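Local coordinates for protein endo-xylogalacturonan hydrolase A (Aspergillus tubingensis, PDB 4C2L) that hydrolyses xylogalacturonan, the xylose-substituted galacturonan backbone found in the hairy regions of pectin, as a secreted family 28 glycosidase, at residues L62-C67 and I94-V99; T223-S228 and Y252-T257; V284-F289 and I323-F328. All blocks are in the same frame, centred on the assembly; numbering follows the deposited sequence. Where two conformers were deposited one is given.

Interaction 1 of 3, residues L62-C67 and I94-V99; sequences LDLGSC and ISVSNV
Leu62 and Asp63 pair with Ile94 and Ser95 as two short parallel strands, a largely buried contact between neighbouring turns toward the N-terminal end of the fold, beside helix 32-42. Two backbone hydrogen bonds define the pairing: Ser95 N to Leu62 O at 2.9 Å and Leu64 N to Ser95 O, also at 2.9 Å and almost linear at 177°. Beyond them the segments part. The chain from Leu64 to Cys67 makes a type I turn, and Asp63 heads it with an Asx turn in which OD1 accepts from Gly65 N at 2.9 Å.

On the buried side, Leu64 carries the apolar contact. Its CG lies beside the backbone N (chi1 -60°) and chi2 is extended, which brings CD1 3.6 Å from Ile94 CG2 and 3.9 Å from Val96 CG2, the leucine crossing both branched side chains obliquely. Val99 closes the far end by dividing its two methyls: CG1 lies 3.6 Å from Cys67 O and also packs on Cys67 CB, while CG2 reaches the Leu64 carbonyl and the alpha carbon of Gly65. Cys67 is fixed in turn by its disulfide to Cys70.

The side bearing Asp63 and Ser95 is wetter. One water donates to Asp63 OD1 and to Ser95 O and accepts from Ser97 N, at 2.7 Å, so Ser95 O receives both a backbone N-H and a water proton, and the carboxylate that shapes the turn is linked to the partner segment through this water. Leu62 and Leu64 also touch helix 32-42, at Ile35, Thr36 and Leu39, and Ile94 and Val96 pack on strand 134-139. Parallel pairing between successive turns is the signature of the right-handed parallel beta-helix of glycoside hydrolase family 28, and a helix packed against its N-terminal end, as here, is common in such folds.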
loop_
_atom_site.group_PDB
_atom_site.type_symbol
_atom_site.label_atom_id
_atom_site.label_comp_id
_atom_site.label_asym_id
_atom_site.label_seq_id
_atom_site.Cartn_x
_atom_site.Cartn_y
_atom_site.Cartn_z
ATOM N N LEU A 62 -15.842 12.610 -3.524
ATOM C CA LEU A 62 -15.701 13.035 -4.922
ATOM C C LEU A 62 -15.749 11.803 -5.804
ATOM O O LEU A 62 -14.847 10.967 -5.770
ATOM C CB LEU A 62 -14.363 13.755 -5.144
ATOM C CG LEU A 62 -14.038 14.156 -6.584
ATOM C CD1 LEU A 62 -15.127 15.043 -7.166
ATOM C CD2 LEU A 62 -12.690 14.871 -6.630
ATOM N N ASP A 63 -16.818 11.688 -6.577
ATOM C CA ASP A 63 -17.026 10.519 -7.405
ATOM C C ASP A 63 -16.616 10.864 -8.833
ATOM O O ASP A 63 -17.136 11.819 -9.414
ATOM C CB ASP A 63 -18.502 10.110 -7.334
ATOM C CG ASP A 63 -18.749 8.751 -7.929
ATOM O OD1 ASP A 63 -18.482 8.598 -9.139
ATOM O OD2 ASP A 63 -19.209 7.838 -7.196
ATOM N N LEU A 64 -15.660 10.121 -9.376
ATOM C CA LEU A 64 -15.114 10.411 -10.711
ATOM C C LEU A 64 -15.760 9.571 -11.817
ATOM O O LEU A 64 -15.233 9.483 -12.935
ATOM C CB LEU A 64 -13.588 10.229 -10.719
ATOM C CG LEU A 64 -12.808 11.117 -9.740
ATOM C CD1 LEU A 64 -11.301 10.928 -9.955
ATOM C CD2 LEU A 64 -13.193 12.586 -9.890
ATOM N N GLY A 65 -16.926 9.013 -11.518
ATOM C CA GLY A 65 -17.559 8.049 -12.412
ATOM C C GLY A 65 -17.927 8.552 -13.797
ATOM O O GLY A 65 -18.085 7.750 -14.706
ATOM N N SER A 66 -18.063 9.857 -13.990
ATOM C CA SER A 66 -18.451 10.347 -15.320
ATOM C C SER A 66 -17.254 10.461 -16.272
ATOM O O SER A 66 -17.399 10.826 -17.435
ATOM C CB SER A 66 -19.202 11.669 -15.216
ATOM O OG SER A 66 -18.325 12.660 -14.758
ATOM N N CYS A 67 -16.072 10.138 -15.768
ATOM C CA CYS A 67 -14.868 10.155 -16.576
ATOM C C CYS A 67 -14.920 9.014 -17.581
ATOM O O CYS A 67 -15.130 7.870 -17.211
ATOM C CB CYS A 67 -13.651 9.967 -15.678
ATOM S SG CYS A 67 -12.115 9.854 -16.609
ATOM N N ILE A 94 -12.044 9.825 -2.722
ATOM C CA ILE A 94 -12.177 9.914 -4.179
ATOM C C ILE A 94 -12.523 8.518 -4.678
ATOM O O ILE A 94 -11.742 7.568 -4.493
ATOM C CB ILE A 94 -10.873 10.396 -4.869
ATOM C CG1 ILE A 94 -10.454 11.754 -4.308
ATOM C CG2 ILE A 94 -11.067 10.483 -6.377
ATOM C CD1 ILE A 94 -9.041 12.164 -4.726
ATOM N N SER A 95 -13.703 8.391 -5.284
ATOM C CA SER A 95 -14.198 7.070 -5.711
ATOM C C SER A 95 -14.074 6.948 -7.231
ATOM O O SER A 95 -14.580 7.798 -7.972
ATOM C CB SER A 95 -15.648 6.871 -5.261
ATOM O OG SER A 95 -16.192 5.695 -5.867
ATOM N N VAL A 96 -13.377 5.904 -7.689
ATOM C CA VAL A 96 -13.137 5.698 -9.118
ATOM C C VAL A 96 -13.654 4.299 -9.418
ATOM O O VAL A 96 -12.913 3.313 -9.333
ATOM C CB VAL A 96 -11.638 5.846 -9.488
ATOM C CG1 VAL A 96 -11.437 5.787 -11.002
ATOM C CG2 VAL A 96 -11.077 7.171 -8.962
ATOM N N SER A 97 -14.946 4.219 -9.723
ATOM C CA SER A 97 -15.612 2.929 -9.863
ATOM C C SER A 97 -15.965 2.671 -11.316
ATOM O O SER A 97 -16.701 3.457 -11.922
ATOM C CB SER A 97 -16.888 2.902 -9.015
ATOM O OG SER A 97 -17.475 1.606 -9.044
ATOM N N ASN A 98 -15.445 1.581 -11.870
ATOM C CA ASN A 98 -15.756 1.204 -13.252
ATOM C C ASN A 98 -15.492 2.333 -14.250
ATOM O O ASN A 98 -16.313 2.626 -15.126
ATOM C CB ASN A 98 -17.210 0.709 -13.355
ATOM C CG ASN A 98 -17.444 -0.130 -14.597
ATOM O OD1 ASN A 98 -16.498 -0.609 -15.223
ATOM N ND2 ASN A 98 -18.705 -0.308 -14.966
ATOM N N VAL A 99 -14.328 2.965 -14.127
ATOM C CA VAL A 99 -13.971 4.033 -15.033
ATOM C C VAL A 99 -13.000 3.444 -16.039
ATOM O O VAL A 99 -12.062 2.750 -15.652
ATOM C CB VAL A 99 -13.337 5.213 -14.268
ATOM C CG1 VAL A 99 -12.666 6.197 -15.222
ATOM C CG2 VAL A 99 -14.408 5.892 -13.422
HETATM O O HOH W 1 -16.537 6.457 -9.816
HETATM O O HOH W 2 -18.006 5.753 -7.496
HETATM O O HOH W 3 -18.195 4.839 -14.470
#

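Interaction 2 of 3, residues T223-S228 and Y252-T257; sequences TVDTIS and YVTGAT. With NAG (2-acetamido-2-deoxy-beta-D-glucopyranose), chain B.
Val224 and Val253 stand next to each other, their side chains aligned, on the tightly packed interior face of a parallel strand pair. Val224 CB sits 4.0 Å from Val253 CG1, and further along Ile227 CG2 meets Ala256 CB at 3.8 Å. The Ile227 methyl CG2 stands between the backbone N and the carbonyl carbon, directed at the alanine, while CG1 runs opposite the N (chi1 -177°) and leads elsewhere. Phe215 and Val213 of strand 213-215 press on this face from within the coil.

The axes of 223-225 and 252-257 run 1° apart. Both chains bend together: Thr226 and Gly255 have positive phi, and two consecutive amides, Thr226 N to Thr254 O at 2.9 Å and Ile227 N to Gly255 O at 3.0 Å, cross the gap. The bonding thus passes the corner without losing register.

The opposite face is partly exposed and more polar. It is loose at one end, where Thr223 CG2 comes only to 4.4 Å from Tyr252 CD2, at the edge of the ring, and an N-acetylglucosamine of an attached glycan brings its acetyl methyl C8 to 3.6 Å from Tyr252 CD2. Asp225 and Thr254 make a close local contact, Thr254 CG2 lying 3.7 Å from the carboxylate carbon CG; Thr254 OG1 is instead hydrogen-bonded to Asn287 ND2 of the next strand. Asp225 OD1 accepts from Thr226 OG1.

Cohesion therefore comes from five backbone hydrogen bonds and an aliphatic interior, whereas outside Asp225 and Thr226 bond within their own segment and Thr254 to the next strand, and the sugar meets Tyr252 through a methyl group.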
loop_
_atom_site.group_PDB
_atom_site.type_symbol
_atom_site.label_atom_id
_atom_site.label_comp_id
_atom_site.label_asym_id
_atom_site.label_seq_id
_atom_site.Cartn_x
_atom_site.Cartn_y
_atom_site.Cartn_z
ATOM N N THR A 223 3.804 -4.765 -10.908
ATOM C CA THR A 223 5.202 -4.362 -10.948
ATOM C C THR A 223 5.362 -3.126 -10.101
ATOM O O THR A 223 4.601 -2.162 -10.246
ATOM C CB THR A 223 5.630 -4.042 -12.389
ATOM O OG1 THR A 223 5.526 -5.229 -13.179
ATOM C CG2 THR A 223 7.071 -3.543 -12.439
ATOM N N VAL A 224 6.352 -3.154 -9.215
ATOM C CA VAL A 224 6.717 -1.986 -8.465
ATOM C C VAL A 224 8.196 -1.764 -8.816
ATOM O O VAL A 224 9.030 -2.633 -8.567
ATOM C CB VAL A 224 6.582 -2.206 -6.933
ATOM C CG1 VAL A 224 6.985 -0.941 -6.169
ATOM C CG2 VAL A 224 5.159 -2.622 -6.547
ATOM N N ASP A 225 8.503 -0.602 -9.378
ATOM C CA ASP A 225 9.881 -0.310 -9.834
ATOM C C ASP A 225 10.318 1.062 -9.341
ATOM O O ASP A 225 9.828 2.067 -9.844
ATOM C CB ASP A 225 9.902 -0.356 -11.362
ATOM C CG ASP A 225 11.298 -0.186 -11.949
ATOM O OD1 ASP A 225 12.200 0.382 -11.286
ATOM O OD2 ASP A 225 11.485 -0.640 -13.100
ATOM N N THR A 226 11.243 1.081 -8.385
ATOM C CA THR A 226 11.815 2.305 -7.800
ATOM C C THR A 226 10.845 2.975 -6.836
ATOM O O THR A 226 9.948 3.734 -7.225
ATOM C CB THR A 226 12.343 3.304 -8.857
ATOM O OG1 THR A 226 13.099 2.592 -9.840
ATOM C CG2 THR A 226 13.227 4.380 -8.192
ATOM N N ILE A 227 11.038 2.671 -5.568
ATOM C CA ILE A 227 10.162 3.171 -4.538
ATOM C C ILE A 227 10.992 3.428 -3.299
ATOM O O ILE A 227 11.942 2.682 -2.994
ATOM C CB ILE A 227 8.985 2.188 -4.285
ATOM C CG1 ILE A 227 8.023 2.748 -3.238
ATOM C CG2 ILE A 227 9.491 0.804 -3.857
ATOM C CD1 ILE A 227 6.652 2.088 -3.292
ATOM N N SER A 228 10.673 4.522 -2.617
ATOM C CA SER A 228 11.274 4.812 -1.334
ATOM C C SER A 228 10.174 4.862 -0.284
ATOM O O SER A 228 9.145 5.508 -0.491
ATOM C CB SER A 228 12.009 6.153 -1.390
ATOM O OG SER A 228 12.444 6.501 -0.095
ATOM N N TYR A 252 6.421 -8.416 -9.202
ATOM C CA TYR A 252 7.835 -8.089 -9.351
ATOM C C TYR A 252 8.101 -6.736 -8.713
ATOM O O TYR A 252 7.508 -5.732 -9.113
ATOM C CB TYR A 252 8.229 -8.091 -10.832
ATOM C CG TYR A 252 9.698 -7.811 -11.019
ATOM C CD1 TYR A 252 10.647 -8.809 -10.779
ATOM C CD2 TYR A 252 10.137 -6.542 -11.385
ATOM C CE1 TYR A 252 12.010 -8.550 -10.916
ATOM C CE2 TYR A 252 11.497 -6.273 -11.534
ATOM C CZ TYR A 252 12.418 -7.277 -11.286
ATOM O OH TYR A 252 13.769 -7.007 -11.403
ATOM N N VAL A 253 8.982 -6.715 -7.724
ATOM C CA VAL A 253 9.312 -5.481 -7.013
ATOM C C VAL A 253 10.813 -5.278 -7.129
ATOM O O VAL A 253 11.586 -6.153 -6.758
ATOM C CB VAL A 253 8.954 -5.544 -5.526
ATOM C CG1 VAL A 253 9.341 -4.229 -4.851
ATOM C CG2 VAL A 253 7.459 -5.805 -5.337
ATOM N N THR A 254 11.219 -4.133 -7.644
ATOM C CA THR A 254 12.657 -3.844 -7.751
ATOM C C THR A 254 12.965 -2.404 -7.348
ATOM O O THR A 254 12.138 -1.511 -7.533
ATOM C CB THR A 254 13.190 -4.162 -9.167
ATOM O OG1 THR A 254 14.632 -4.151 -9.159
ATOM C CG2 THR A 254 12.632 -3.164 -10.221
ATOM N N GLY A 255 14.150 -2.195 -6.786
ATOM C CA GLY A 255 14.637 -0.840 -6.501
ATOM C C GLY A 255 13.937 -0.174 -5.335
ATOM O O GLY A 255 13.540 0.993 -5.425
ATOM N N ALA A 256 13.777 -0.904 -4.241
ATOM C CA ALA A 256 13.089 -0.372 -3.066
ATOM C C ALA A 256 14.078 0.102 -2.020
ATOM O O ALA A 256 14.937 -0.660 -1.565
ATOM C CB ALA A 256 12.169 -1.418 -2.455
ATOM N N THR A 257 13.950 1.357 -1.632
ATOM C CA THR A 257 14.734 1.875 -0.514
ATOM C C THR A 257 13.811 1.968 0.686
ATOM O O THR A 257 12.878 2.785 0.706
ATOM C CB THR A 257 15.323 3.248 -0.857
ATOM O OG1 THR A 257 16.131 3.116 -2.031
ATOM C CG2 THR A 257 16.187 3.794 0.325
HETATM C C1 NAG B . 5.298 -10.032 -16.329
HETATM C C2 NAG B . 5.985 -8.791 -16.916
HETATM C C3 NAG B . 5.060 -7.874 -17.717
HETATM C C4 NAG B . 3.998 -8.609 -18.530
HETATM C C5 NAG B . 3.404 -9.780 -17.736
HETATM C C6 NAG B . 2.447 -10.597 -18.591
HETATM C C7 NAG B . 7.893 -8.009 -15.639
HETATM C C8 NAG B . 8.394 -7.137 -14.524
HETATM N N2 NAG B . 6.583 -7.988 -15.864
HETATM O O3 NAG B . 5.878 -7.162 -18.611
HETATM O O4 NAG B . 2.991 -7.690 -18.915
HETATM O O5 NAG B . 4.440 -10.636 -17.279
HETATM O O6 NAG B . 3.192 -11.165 -19.644
HETATM O O7 NAG B . 8.662 -8.709 -16.292
#

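Interaction 3 of 3, residues V284-F289 and I323-F328; sequences VTFNDF and IVVSSF. With SO4 (sulfate ion), chain I.
Asn287 and Ser326 face each other across a parallel pair of strands, and the asparagine side chain can be traced outward atom by atom. CB lies 3.6 Å from Ser326 OG, and CG 3.5 Å from the same oxygen. With CG opposite the backbone N (chi1 -178°), the amide is carried along the outer face, where OD1 takes a 2.7 Å hydrogen bond from Ser326 OG. That donor approaches from the flank of the carbonyl (119° at OD1), tilted somewhat from its plane. OD1 also accepts from a water, which accepts a hydrogen bond from Ser327 OG and donates one to a sulfate ion, probably a crystallisation component. At the other tip, ND2 donates to sulfate O4 at 2.8 Å and, outside the pair, to Thr254 OG1. Bonds on both amide atoms thus fix the flip of the amide.

The inner face is apolar and rich in aromatic rings. Those of Phe289 and Phe328 have nearly parallel planes, 6° apart, but are displaced so that they barely overlap. The slide puts Phe289 CB over the centre of the Phe328 ring, 3.5 Å from its centroid, a CH-pi contact, and sets Phe328 CZ 3.4 Å from Phe289 CG. Val325 CG1 covers the opposite face of Phe328, and Phe286 O lies at its edge, 3.4 Å from CE1. Phe286 in turn packs its CB against Phe328 CZ, at 3.8 Å.

Four backbone hydrogen bonds and a weaker fifth, Phe289 N to Ser327 O, join the segments; strands 284-287 and 323-328 run nearly parallel. On one side, strand 246-259 supplies Tyr252, Thr254 and Ala256; on the other, strand 350-358 supplies Ile353, Ser356 and Phe358. Phe298 of strand 296-301 meets Phe286 edge-to-face within the coil, and Ile235 of strand 235-240 touches both Phe286 and Phe289.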
loop_
_atom_site.group_PDB
_atom_site.type_symbol
_atom_site.label_atom_id
_atom_site.label_comp_id
_atom_site.label_asym_id
_atom_site.label_seq_id
_atom_site.Cartn_x
_atom_site.Cartn_y
_atom_site.Cartn_z
ATOM N N VAL A 284 6.744 -14.399 -6.845
ATOM C CA VAL A 284 6.921 -13.072 -6.278
ATOM C C VAL A 284 8.411 -12.829 -6.136
ATOM O O VAL A 284 9.107 -13.595 -5.486
ATOM C CB VAL A 284 6.209 -12.927 -4.924
ATOM C CG1 VAL A 284 6.499 -11.560 -4.320
ATOM C CG2 VAL A 284 4.701 -13.140 -5.100
ATOM N N THR A 285 8.887 -11.746 -6.742
ATOM C CA THR A 285 10.303 -11.394 -6.633
ATOM C C THR A 285 10.478 -10.044 -5.943
ATOM O O THR A 285 9.821 -9.072 -6.312
ATOM C CB THR A 285 10.933 -11.308 -8.031
ATOM O OG1 THR A 285 10.920 -12.607 -8.631
ATOM C CG2 THR A 285 12.395 -10.797 -7.941
ATOM N N PHE A 286 11.381 -10.010 -4.965
ATOM C CA PHE A 286 11.781 -8.792 -4.283
ATOM C C PHE A 286 13.251 -8.634 -4.668
ATOM O O PHE A 286 14.095 -9.423 -4.231
ATOM C CB PHE A 286 11.694 -8.950 -2.770
ATOM C CG PHE A 286 10.334 -9.356 -2.244
ATOM C CD1 PHE A 286 9.996 -10.707 -2.116
ATOM C CD2 PHE A 286 9.416 -8.395 -1.818
ATOM C CE1 PHE A 286 8.753 -11.084 -1.599
ATOM C CE2 PHE A 286 8.173 -8.766 -1.304
ATOM C CZ PHE A 286 7.848 -10.114 -1.191
ATOM N N ASN A 287 13.545 -7.628 -5.481
ATOM C CA ASN A 287 14.896 -7.430 -6.026
ATOM C C ASN A 287 15.471 -6.048 -5.719
ATOM O O ASN A 287 14.742 -5.057 -5.720
ATOM C CB ASN A 287 14.866 -7.633 -7.541
ATOM C CG ASN A 287 16.238 -7.494 -8.173
ATOM O OD1 ASN A 287 17.155 -8.275 -7.885
ATOM N ND2 ASN A 287 16.390 -6.495 -9.043
ATOM N N ASP A 288 16.779 -5.976 -5.470
ATOM C CA ASP A 288 17.452 -4.671 -5.353
ATOM C C ASP A 288 16.824 -3.806 -4.255
ATOM O O ASP A 288 16.322 -2.698 -4.521
ATOM C CB ASP A 288 17.400 -3.924 -6.694
ATOM C CG ASP A 288 18.478 -4.363 -7.670
ATOM O OD1 ASP A 288 19.286 -5.270 -7.347
ATOM O OD2 ASP A 288 18.519 -3.794 -8.786
ATOM N N PHE A 289 16.830 -4.323 -3.037
ATOM C CA PHE A 289 16.363 -3.580 -1.877
ATOM C C PHE A 289 17.530 -3.013 -1.104
ATOM O O PHE A 289 18.543 -3.697 -0.879
ATOM C CB PHE A 289 15.569 -4.456 -0.915
ATOM C CG PHE A 289 14.110 -4.606 -1.267
ATOM C CD1 PHE A 289 13.714 -5.094 -2.513
ATOM C CD2 PHE A 289 13.131 -4.307 -0.323
ATOM C CE1 PHE A 289 12.367 -5.250 -2.827
ATOM C CE2 PHE A 289 11.774 -4.459 -0.628
ATOM C CZ PHE A 289 11.394 -4.937 -1.873
ATOM N N ILE A 323 9.293 -17.829 -4.807
ATOM C CA ILE A 323 9.523 -16.564 -4.106
ATOM C C ILE A 323 11.019 -16.303 -4.221
ATOM O O ILE A 323 11.834 -17.163 -3.890
ATOM C CB ILE A 323 9.121 -16.604 -2.618
ATOM C CG1 ILE A 323 7.722 -17.231 -2.425
ATOM C CG2 ILE A 323 9.250 -15.203 -1.991
ATOM C CD1 ILE A 323 6.575 -16.517 -3.116
ATOM N N VAL A 324 11.371 -15.133 -4.735
ATOM C CA VAL A 324 12.786 -14.803 -4.940
ATOM C C VAL A 324 13.109 -13.524 -4.182
ATOM O O VAL A 324 12.401 -12.517 -4.312
ATOM C CB VAL A 324 13.106 -14.646 -6.436
ATOM C CG1 VAL A 324 14.544 -14.141 -6.625
ATOM C CG2 VAL A 324 12.879 -15.973 -7.162
ATOM N N VAL A 325 14.175 -13.578 -3.390
ATOM C CA VAL A 325 14.657 -12.419 -2.645
ATOM C C VAL A 325 16.087 -12.258 -3.145
ATOM O O VAL A 325 16.938 -13.122 -2.885
ATOM C CB VAL A 325 14.604 -12.682 -1.124
ATOM C CG1 VAL A 325 15.294 -11.584 -0.313
ATOM C CG2 VAL A 325 13.171 -12.863 -0.650
ATOM N N SER A 326 16.345 -11.182 -3.880
ATOM C CA SER A 326 17.655 -11.006 -4.518
ATOM C C SER A 326 18.209 -9.600 -4.348
ATOM O O SER A 326 17.472 -8.620 -4.445
ATOM C CB SER A 326 17.587 -11.372 -6.003
ATOM O OG SER A 326 16.544 -10.671 -6.688
ATOM N N SER A 327 19.515 -9.518 -4.087
ATOM C CA SER A 327 20.234 -8.251 -4.004
ATOM C C SER A 327 19.654 -7.341 -2.940
ATOM O O SER A 327 19.117 -6.274 -3.257
ATOM C CB SER A 327 20.245 -7.540 -5.363
ATOM O OG SER A 327 20.975 -8.274 -6.324
ATOM N N PHE A 328 19.717 -7.782 -1.688
ATOM C CA PHE A 328 19.367 -6.940 -0.559
ATOM C C PHE A 328 20.664 -6.455 0.078
ATOM O O PHE A 328 21.582 -7.250 0.331
ATOM C CB PHE A 328 18.565 -7.712 0.486
ATOM C CG PHE A 328 17.078 -7.752 0.229
ATOM C CD1 PHE A 328 16.568 -8.081 -1.028
ATOM C CD2 PHE A 328 16.183 -7.493 1.271
ATOM C CE1 PHE A 328 15.194 -8.134 -1.248
ATOM C CE2 PHE A 328 14.807 -7.551 1.059
ATOM C CZ PHE A 328 14.312 -7.866 -0.201
HETATM S S SO4 I . 20.051 -5.807 -11.146
HETATM O O1 SO4 I . 20.763 -4.840 -10.281
HETATM O O2 SO4 I . 20.737 -7.118 -11.083
HETATM O O3 SO4 I . 20.050 -5.319 -12.544
HETATM O O4 SO4 I . 18.654 -5.951 -10.681
HETATM O O HOH W 4 19.589 -8.567 -8.847
#

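Overall arrangement
The three contacts follow one another along the beta-helix. Interaction 1 sits toward the N-terminal end, its centre about 28 Å from that of interaction 2 and about 35 Å from that of interaction 3, and touches neither. Interactions 2 and 3 adjoin, with centres about 10 Å apart: strands 246-259 and 279-294 are neighbours, probably joined by hydrogen bonds such as Val253 N to Thr285 O, while Ala256 packs on Phe289. All three have a buried apolar side and a polar one. Interaction 1, the most buried, has a brief pairing, water linking its polar side, and a disulfide starting at Cys67. Inside, interaction 2 is aliphatic; interaction 3 adds phenylalanines to valine and isoleucine.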